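Local coordinates for protein peroxidase (Cellulomonas bogoriensis 69B4 = DSM 16987, PDB 6QZO) that probably uses a bound heme b to reduce peroxides and oxidise substrates, as a member of the DyP-type peroxidase family, at residues 27-32 / 78-83. Numbering follows the deposited sequence.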
ATOM      1  N   ASP A  27     -11.516 -10.703 -12.270  1.00 25.71           N
ATOM      2  CA  ASP A  27     -12.126 -10.778 -13.624  1.00 25.49           C
ATOM      3  C   ASP A  27     -13.053  -9.581 -13.874  1.00 24.92           C
ATOM      4  O   ASP A  27     -13.474  -9.391 -15.030  1.00 24.98           O
ATOM      5  CB  ASP A  27     -12.925 -12.071 -13.785  1.00 26.18           C
ATOM      6  CG  ASP A  27     -12.139 -13.323 -13.413  1.00 26.53           C
ATOM      7  OD1 ASP A  27     -11.022 -13.462 -13.914  1.00 26.28           O
ATOM      8  OD2 ASP A  27     -12.656 -14.144 -12.622  1.00 26.95           O
ATOM      9  N   VAL A  28     -13.383  -8.813 -12.831  1.00 24.02           N
ATOM     10  CA  VAL A  28     -14.420  -7.751 -12.932  1.00 23.71           C
ATOM     11  C   VAL A  28     -13.887  -6.638 -13.847  1.00 23.22           C
ATOM     12  O   VAL A  28     -12.788  -6.125 -13.578  1.00 22.88           O
ATOM     13  CB  VAL A  28     -14.841  -7.230 -11.548  1.00 23.42           C
ATOM     14  CG1 VAL A  28     -15.726  -6.000 -11.662  1.00 23.50           C
ATOM     15  CG2 VAL A  28     -15.543  -8.301 -10.733  1.00 23.91           C
ATOM     16  N   VAL A  29     -14.642  -6.324 -14.898  1.00 23.25           N
ATOM     17  CA  VAL A  29     -14.453  -5.154 -15.809  1.00 22.87           C
ATOM     18  C   VAL A  29     -15.527  -4.109 -15.479  1.00 22.82           C
ATOM     19  O   VAL A  29     -16.734  -4.440 -15.580  1.00 23.99           O
ATOM     20  CB  VAL A  29     -14.565  -5.595 -17.284  1.00 23.20           C
ATOM     21  CG1 VAL A  29     -14.580  -4.411 -18.251  1.00 23.09           C
ATOM     22  CG2 VAL A  29     -13.467  -6.580 -17.661  1.00 23.07           C
ATOM     23  N   VAL A  30     -15.118  -2.904 -15.089  1.00 21.87           N
ATOM     24  CA  VAL A  30     -16.026  -1.730 -14.957  1.00 21.69           C
ATOM     25  C   VAL A  30     -15.943  -0.939 -16.253  1.00 21.74           C
ATOM     26  O   VAL A  30     -14.859  -0.468 -16.597  1.00 21.06           O
ATOM     27  CB  VAL A  30     -15.671  -0.837 -13.761  1.00 21.35           C
ATOM     28  CG1 VAL A  30     -16.451   0.480 -13.796  1.00 21.51           C
ATOM     29  CG2 VAL A  30     -15.849  -1.576 -12.433  1.00 21.46           C
ATOM     30  N   PRO A  31     -17.072  -0.743 -16.989  1.00 22.19           N
ATOM     31  CA  PRO A  31     -17.031  -0.044 -18.270  1.00 22.65           C
ATOM     32  C   PRO A  31     -16.488   1.374 -18.061  1.00 22.69           C
ATOM     33  O   PRO A  31     -16.897   2.034 -17.106  1.00 23.32           O
ATOM     34  CB  PRO A  31     -18.488  -0.035 -18.766  1.00 23.23           C
ATOM     35  CG  PRO A  31     -19.119  -1.200 -18.013  1.00 23.57           C
ATOM     36  CD  PRO A  31     -18.431  -1.203 -16.657  1.00 22.72           C
ATOM     37  N   CYS A  32     -15.558   1.791 -18.914  1.00 22.67           N
ATOM     38  CA  CYS A  32     -14.943   3.139 -18.874  1.00 22.82           C
ATOM     39  C   CYS A  32     -15.768   4.133 -19.720  1.00 23.33           C
ATOM     40  O   CYS A  32     -15.563   5.342 -19.539  1.00 22.72           O
ATOM     41  CB  CYS A  32     -13.504   3.065 -19.368  1.00 22.47           C
ATOM     42  SG  CYS A  32     -13.362   2.548 -21.099  1.00 23.20           S
ATOM     43  N   LEU A  78      -6.420  -0.944 -20.426  1.00 20.98           N
ATOM     44  CA  LEU A  78      -6.060  -1.450 -19.067  1.00 20.41           C
ATOM     45  C   LEU A  78      -7.341  -1.883 -18.333  1.00 20.13           C
ATOM     46  O   LEU A  78      -7.338  -2.978 -17.744  1.00 20.40           O
ATOM     47  CB  LEU A  78      -5.281  -0.384 -18.290  1.00 20.08           C
ATOM     48  CG  LEU A  78      -3.884  -0.054 -18.829  1.00 20.04           C
ATOM     49  CD1 LEU A  78      -3.334   1.219 -18.193  1.00 19.48           C
ATOM     50  CD2 LEU A  78      -2.915  -1.203 -18.596  1.00 20.56           C
ATOM     51  N   THR A  79      -8.422  -1.111 -18.435  1.00 20.09           N
ATOM     52  CA  THR A  79      -9.707  -1.357 -17.706  1.00 20.17           C
ATOM     53  C   THR A  79     -10.410  -2.615 -18.242  1.00 20.96           C
ATOM     54  O   THR A  79     -11.293  -3.133 -17.523  1.00 21.64           O
ATOM     55  CB  THR A  79     -10.630  -0.132 -17.736  1.00 19.76           C
ATOM     56  OG1 THR A  79     -10.905   0.192 -19.099  1.00 20.11           O
ATOM     57  CG2 THR A  79     -10.031   1.065 -17.039  1.00 19.02           C
ATOM     58  N   THR A  80     -10.026  -3.107 -19.426  1.00 21.39           N
ATOM     59  CA  THR A  80     -10.597  -4.337 -20.040  1.00 22.17           C
ATOM     60  C   THR A  80      -9.571  -5.469 -19.977  1.00 22.60           C
ATOM     61  O   THR A  80      -9.824  -6.528 -20.583  1.00 23.45           O
ATOM     62  CB  THR A  80     -11.101  -4.074 -21.464  1.00 22.38           C
ATOM     63  OG1 THR A  80     -10.010  -3.615 -22.264  1.00 22.55           O
ATOM     64  CG2 THR A  80     -12.227  -3.065 -21.496  1.00 22.21           C
ATOM     65  N   GLY A  81      -8.475  -5.263 -19.239  1.00 22.56           N
ATOM     66  CA  GLY A  81      -7.442  -6.288 -19.015  1.00 22.94           C
ATOM     67  C   GLY A  81      -6.615  -6.535 -20.269  1.00 23.93           C
ATOM     68  O   GLY A  81      -6.138  -7.684 -20.458  1.00 24.59           O
ATOM     69  N   ARG A  82      -6.455  -5.505 -21.109  1.00 24.44           N
ATOM     70  CA  ARG A  82      -5.535  -5.539 -22.269  1.00 25.18           C
ATOM     71  C   ARG A  82      -4.364  -4.625 -21.946  1.00 24.61           C
ATOM     72  O   ARG A  82      -4.543  -3.603 -21.282  1.00 23.56           O
ATOM     73  CB  ARG A  82      -6.221  -5.100 -23.568  1.00 26.41           C
ATOM     74  CG  ARG A  82      -7.350  -6.011 -24.045  1.00 27.53           C
ATOM     75  CD  ARG A  82      -8.068  -5.386 -25.247  1.00 28.67           C
ATOM     76  NE  ARG A  82      -8.757  -4.129 -24.902  1.00 28.50           N
ATOM     77  CZ  ARG A  82      -9.038  -3.130 -25.741  1.00 28.82           C
ATOM     78  NH1 ARG A  82      -8.700  -3.185 -27.024  1.00 29.61           N
ATOM     79  NH2 ARG A  82      -9.677  -2.070 -25.281  1.00 28.99           N
ATOM     80  N   PRO A  83      -3.138  -4.982 -22.390  1.00 24.96           N
ATOM     81  CA  PRO A  83      -1.982  -4.103 -22.234  1.00 25.09           C
ATOM     82  C   PRO A  83      -2.223  -2.720 -22.850  1.00 25.13           C
ATOM     83  O   PRO A  83      -2.937  -2.625 -23.795  1.00 26.15           O
ATOM     84  CB  PRO A  83      -0.848  -4.814 -22.997  1.00 25.49           C
ATOM     85  CG  PRO A  83      -1.281  -6.273 -23.009  1.00 26.04           C
ATOM     86  CD  PRO A  83      -2.797  -6.242 -23.070  1.00 25.78           C
TER
HETATM   87  O   HOH W   1     -13.656  -0.559 -19.357  1.00 21.53           O
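Val-29 rests its isopropyl group against the carbonyl oxygen of Thr-79, with CG1 also near the methyl of Thr-80. CG1 makes the closest approach, with Val-29 CG1 3.6 Å from Thr-79 O and 4.2 Å from Thr-80 CG2. CG2 of Val-29 lies a little farther from the same carbonyl oxygen. Three residues along, Cys-32 meets the side chain of Thr-79. Cys-32 SG stands between its own backbone N and carbonyl carbon (chi1 63°), and both CB and SG of Cys-32 lie 3.9 Å from Thr-79 OG1. The Cys-32 side chain also packs on Ile-75 and Glu-76 of helix 61-78.

A water bridges the two segments. It donates to Val-30 O at 3.0 Å and to Thr-79 OG1 at 2.9 Å, and weakly accepts from Cys-32 N. Thr-79 OG1 also bonds to Ile-75 O, so the buried hydroxyl ties the water to the helix end. Arg-82 secures the neighbouring hydroxyl: its NE donates to Thr-80 OG1 at 3.0 Å, nearly straight (166°) and in the guanidinium plane. Thr-80 OG1 is also bonded to Glu-76 O.

The contact packs an extended N-terminal segment against the C-terminal end of helix 61-78, away from the heme. A type I turn from Leu-78 to Gly-81 forms part of the Schellman motif that ends the helix, with Gly-81, at positive phi, as its C-prime residue.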